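Local coordinates for protein BAT-2 beta-lactamase (PDB 6W5G) that probably hydrolyses beta-lactam antibiotics as a class D serine beta-lactamase of Bacillus atrophaeus, consistent with a part in antibiotic resistance, at residues I148-E153 and K176-H181; I170-E175 and V241-A246. All coordinates share one frame; numbering follows the deposited sequence.

Interaction 1: residues I148-E153 and K176-H181; sequences ISYGNE and KDFIEH
Y150 meets F178 in a T-shaped aromatic pair: the tyrosine turns its edge to one face of the phenylalanine, the centroids 5.5 Å apart and the planes at 83°. The edge comes in through one ortho corner of the phenol, Y150 CE2 lying 4.1 Å from F178 CD2, over the rim of the F178 ring rather than its middle. I148 supplies the second touch, its terminal methyl CD1 4.0 Å from F178 CE1, so two side chains of 148-153 meet one ring of the helix. F178 has CG anti to its backbone N (chi1 166°), which carries the ring off the helix toward both. No hydrogen bond joins the two segments directly. Beside the apolar patch a water forms a polar link instead: it lies 2.7 Å from H181 ND1, in the plane of the imidazole, and gives a weak, long bond to I148 O. D177 O sits over a face of the same imidazole, near its rim.

The loop's shape sets up these contacts. S149, with positive phi, leaves the preceding helix in a Schellman motif, and a type II' turn follows from Y150 to E153, closed by E153 N to Y150 O at 3.1 Å with G151 as its second residue. Y150-G151-N152 is the YGN signature of class D enzymes. N152 fastens the turn to K169 and S167, while E153 reaches back to H146 and K142.

Around the pair, F78, directly before the carboxylated K79, makes another edge-to-face contact with Y150; P81 of helix 81-88 touches the side chains of Y150 and F178, and L84 packs on F178. The contact thus packs the loop after helix 138-147 against both helix 172-184 and the start of helix 81-88, while I179 and K176 face strand 236-244.

Interaction 2: residues I170-E175 and V241-A246; sequences ISPLEE and VTNVDA
P172 and V241 mark the closest backbone approach, CA to CA 6.4 Å, where the first turn of a helix settles against an extended strand. S171 is the N-cap and P172 opens the helix; the start is fixed by a capping box, with E174 N bonded to S171 OG at 3.0 Å and S171 N to E174 OE1 at 2.9 Å, the latter nearly straight (168°).

No hydrogen bond crosses the interface; it is made by van der Waals packing, partly against polar groups. V241 straddles the carbonyl oxygen of P172, its CG1 and CG2 each 3.7 Å from P172 O. CG1 also reaches P172 CB, at 3.9 Å, while CG2 passes one turn up the helix to E175 CB at 4.1 Å. Farther along the strand the CG corner of the proline ring stands over a face of the N243 amide, P172 CG being 3.7 Å from N243 CG. With CG anti to the backbone N (chi1 163°), the N243 amide is turned to the proline, and its OD1 takes bonds from R67 and Q72. E175 bends at chi2, and its OE2 is hydrogen-bonded to T77, two residues before the carboxylated K79.

V241 and N243, alternate residues of strand 236-244, face the helix, whereas T242 between them points the other way, onto A251 of helix 248-261. Neighbouring strands widen the seat: T49 and I51 of strand 48-54 touch the proline, as does W226 of strand 225-233. Helix 172-184 thereby packs by its N-terminal turn on one face of the six-stranded antiparallel sheet, with helix 248-261 on the other.

In the fold
From the N terminus the chain first passes 148-153, after helix 138-147, then runs through a mainly irregular excursion into 170-175, where helix 172-184 begins, and directly on to 176-181 within it. Interaction 1 closes that excursion. Interaction 2 closes a longer loop, through helix 191-200 and strands 202-205, 209-217 and 225-233, when strand 236-244 returns to pack against the helix start. Because 170-175 precedes 176-181, the two loops cross rather than nest. Their centres lie about 12 Å apart and they touch directly: K176 N packs on V241 CG2 at 3.5 Å, and Y150 CZ on I170 CD1 at 3.6 Å. Helix 172-184 therefore joins the YGN loop to the sheet.

Interaction 1: residues I148-E153 and K176-H181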
# COMPACT_ATOMS: atom_id res chain seq x y z
N ILE A 148 7.20 -0.61 14.45
CA ILE A 148 7.15 0.30 13.30
C ILE A 148 6.11 1.39 13.46
O ILE A 148 5.94 2.20 12.53
CB ILE A 148 7.00 -0.46 11.96
CG1 ILE A 148 5.62 -1.12 11.86
CG2 ILE A 148 8.11 -1.49 11.80
CD1 ILE A 148 5.26 -1.58 10.43
N SER A 149 5.43 1.47 14.60
CA SER A 149 4.45 2.51 14.89
C SER A 149 3.42 2.66 13.76
O SER A 149 3.27 3.73 13.16
CB SER A 149 5.14 3.85 15.19
OG SER A 149 6.04 3.74 16.28
N TYR A 150 2.71 1.57 13.48
CA TYR A 150 1.78 1.53 12.35
C TYR A 150 0.38 1.91 12.83
O TYR A 150 -0.37 1.08 13.35
CB TYR A 150 1.79 0.15 11.71
CG TYR A 150 1.09 0.09 10.36
CD1 TYR A 150 -0.28 -0.20 10.27
CD2 TYR A 150 1.79 0.31 9.18
CE1 TYR A 150 -0.92 -0.26 9.04
CE2 TYR A 150 1.15 0.25 7.94
CZ TYR A 150 -0.20 -0.03 7.88
OH TYR A 150 -0.85 -0.10 6.66
N GLY A 151 0.02 3.17 12.62
CA GLY A 151 -1.33 3.62 12.95
C GLY A 151 -1.65 3.43 14.41
O GLY A 151 -0.80 3.63 15.30
N ASN A 152 -2.89 3.04 14.69
CA ASN A 152 -3.31 2.81 16.07
C ASN A 152 -2.84 1.47 16.62
O ASN A 152 -3.09 1.18 17.79
CB ASN A 152 -4.82 2.99 16.24
CG ASN A 152 -5.64 1.92 15.53
OD1 ASN A 152 -5.10 1.01 14.93
ND2 ASN A 152 -6.96 2.04 15.62
N GLU A 153 -2.15 0.66 15.81
CA GLU A 153 -1.55 -0.60 16.24
C GLU A 153 -2.57 -1.60 16.77
O GLU A 153 -2.20 -2.55 17.46
CB GLU A 153 -0.41 -0.38 17.25
CG GLU A 153 0.66 0.58 16.77
CD GLU A 153 1.68 0.93 17.84
OE1 GLU A 153 1.75 0.21 18.86
OE2 GLU A 153 2.41 1.93 17.66
N LYS A 176 1.84 7.54 4.18
CA LYS A 176 2.93 8.15 3.43
C LYS A 176 4.24 8.01 4.19
O LYS A 176 5.27 7.68 3.59
CB LYS A 176 2.62 9.63 3.16
CG LYS A 176 3.72 10.38 2.41
CD LYS A 176 4.69 11.09 3.36
CE LYS A 176 4.02 12.17 4.16
NZ LYS A 176 4.99 12.86 5.08
N ASP A 177 4.22 8.26 5.50
CA ASP A 177 5.43 8.12 6.30
C ASP A 177 5.94 6.69 6.28
O ASP A 177 7.15 6.46 6.17
CB ASP A 177 5.17 8.56 7.75
CG ASP A 177 5.00 10.06 7.87
OD1 ASP A 177 5.45 10.81 6.98
OD2 ASP A 177 4.40 10.49 8.88
N PHE A 178 5.03 5.71 6.40
CA PHE A 178 5.46 4.32 6.37
C PHE A 178 6.09 3.97 5.02
O PHE A 178 7.17 3.36 4.97
CB PHE A 178 4.29 3.39 6.67
CG PHE A 178 4.57 1.96 6.33
CD1 PHE A 178 5.42 1.20 7.12
CD2 PHE A 178 4.03 1.39 5.19
CE1 PHE A 178 5.72 -0.12 6.78
CE2 PHE A 178 4.31 0.09 4.84
CZ PHE A 178 5.16 -0.67 5.64
N ILE A 179 5.45 4.36 3.92
CA ILE A 179 6.00 4.06 2.60
C ILE A 179 7.32 4.78 2.40
O ILE A 179 8.26 4.23 1.81
CB ILE A 179 4.99 4.37 1.48
CG1 ILE A 179 3.75 3.47 1.61
CG2 ILE A 179 5.64 4.20 0.10
CD1 ILE A 179 4.04 2.00 1.46
N GLU A 180 7.43 6.02 2.90
CA GLU A 180 8.70 6.74 2.78
C GLU A 180 9.81 6.03 3.56
O GLU A 180 10.95 5.95 3.09
CB GLU A 180 8.55 8.18 3.26
CG GLU A 180 9.84 8.98 3.12
CD GLU A 180 9.68 10.43 3.50
OE1 GLU A 180 8.57 10.83 3.90
OE2 GLU A 180 10.68 11.18 3.40
N HIS A 181 9.47 5.49 4.74
CA HIS A 181 10.45 4.74 5.51
C HIS A 181 10.86 3.46 4.80
O HIS A 181 12.03 3.06 4.84
CB HIS A 181 9.90 4.44 6.91
CG HIS A 181 9.71 5.67 7.75
ND1 HIS A 181 8.79 5.73 8.77
CD2 HIS A 181 10.30 6.88 7.70
CE1 HIS A 181 8.84 6.93 9.33
NE2 HIS A 181 9.75 7.64 8.70
O HOH W 1 7.31 3.65 9.72

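Interaction 2: residues I170-E175 and V241-A246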
# COMPACT_ATOMS: atom_id res chain seq x y z
N ILE A 170 -5.15 3.82 10.26
CA ILE A 170 -3.94 4.56 9.94
C ILE A 170 -4.34 5.71 9.02
O ILE A 170 -5.22 5.55 8.17
CB ILE A 170 -2.86 3.62 9.33
CG1 ILE A 170 -1.55 4.37 9.13
CG2 ILE A 170 -3.33 2.97 8.01
CD1 ILE A 170 -0.36 3.45 8.80
N SER A 171 -3.72 6.88 9.21
CA SER A 171 -4.11 8.00 8.37
C SER A 171 -3.36 7.97 7.04
O SER A 171 -2.30 7.32 6.93
CB SER A 171 -3.84 9.34 9.07
OG SER A 171 -2.46 9.61 9.12
N PRO A 172 -3.89 8.62 6.01
CA PRO A 172 -3.12 8.76 4.77
C PRO A 172 -1.72 9.33 4.98
O PRO A 172 -0.77 8.85 4.34
CB PRO A 172 -4.03 9.65 3.90
CG PRO A 172 -5.42 9.26 4.34
CD PRO A 172 -5.30 9.05 5.83
N LEU A 173 -1.56 10.33 5.85
CA LEU A 173 -0.22 10.86 6.12
C LEU A 173 0.66 9.83 6.79
O LEU A 173 1.86 9.72 6.47
CB LEU A 173 -0.30 12.14 6.95
CG LEU A 173 -0.71 13.39 6.17
CD1 LEU A 173 -1.18 14.50 7.11
CD2 LEU A 173 0.45 13.89 5.30
N GLU A 174 0.10 9.04 7.71
CA GLU A 174 0.87 7.97 8.34
C GLU A 174 1.25 6.89 7.33
O GLU A 174 2.35 6.32 7.41
CB GLU A 174 0.08 7.38 9.51
CG GLU A 174 -0.00 8.31 10.71
CD GLU A 174 -0.96 7.82 11.80
OE1 GLU A 174 -1.98 7.17 11.50
OE2 GLU A 174 -0.68 8.12 12.98
N GLU A 175 0.36 6.58 6.38
CA GLU A 175 0.73 5.66 5.30
C GLU A 175 1.87 6.23 4.46
O GLU A 175 2.81 5.50 4.10
CB GLU A 175 -0.48 5.35 4.41
CG GLU A 175 -1.52 4.44 5.07
CD GLU A 175 -1.66 3.07 4.41
OE1 GLU A 175 -0.71 2.63 3.71
OE2 GLU A 175 -2.72 2.43 4.63
N VAL A 241 0.36 8.94 -1.74
CA VAL A 241 -0.78 8.27 -1.14
C VAL A 241 -2.04 8.92 -1.70
O VAL A 241 -2.18 10.14 -1.65
CB VAL A 241 -0.78 8.40 0.39
CG1 VAL A 241 -2.14 7.99 0.97
CG2 VAL A 241 0.34 7.57 1.01
N THR A 242 -2.94 8.10 -2.24
CA THR A 242 -4.28 8.54 -2.58
C THR A 242 -5.27 7.76 -1.73
O THR A 242 -5.13 6.54 -1.56
CB THR A 242 -4.56 8.30 -4.06
OG1 THR A 242 -3.65 9.09 -4.83
CG2 THR A 242 -5.99 8.70 -4.41
N ASN A 243 -6.26 8.47 -1.17
CA ASN A 243 -7.27 7.87 -0.32
C ASN A 243 -8.57 8.58 -0.65
O ASN A 243 -8.60 9.81 -0.69
CB ASN A 243 -6.87 8.05 1.16
CG ASN A 243 -8.01 7.84 2.13
OD1 ASN A 243 -8.66 8.80 2.55
ND2 ASN A 243 -8.23 6.60 2.54
N VAL A 244 -9.64 7.83 -0.93
CA VAL A 244 -10.81 8.42 -1.57
C VAL A 244 -12.03 7.59 -1.23
O VAL A 244 -11.93 6.41 -0.87
CB VAL A 244 -10.59 8.52 -3.11
CG1 VAL A 244 -10.46 7.12 -3.73
CG2 VAL A 244 -11.67 9.36 -3.78
N ASP A 245 -13.21 8.21 -1.34
CA ASP A 245 -14.49 7.53 -1.10
C ASP A 245 -14.94 6.75 -2.33
O ASP A 245 -16.07 6.92 -2.81
CB ASP A 245 -15.55 8.53 -0.61
CG ASP A 245 -15.95 9.56 -1.67
OD1 ASP A 245 -15.16 9.82 -2.60
OD2 ASP A 245 -17.07 10.12 -1.56
N ALA A 246 -14.07 5.89 -2.84
CA ALA A 246 -14.33 5.09 -4.03
C ALA A 246 -13.44 3.85 -3.95
O ALA A 246 -12.78 3.63 -2.94
CB ALA A 246 -14.07 5.90 -5.31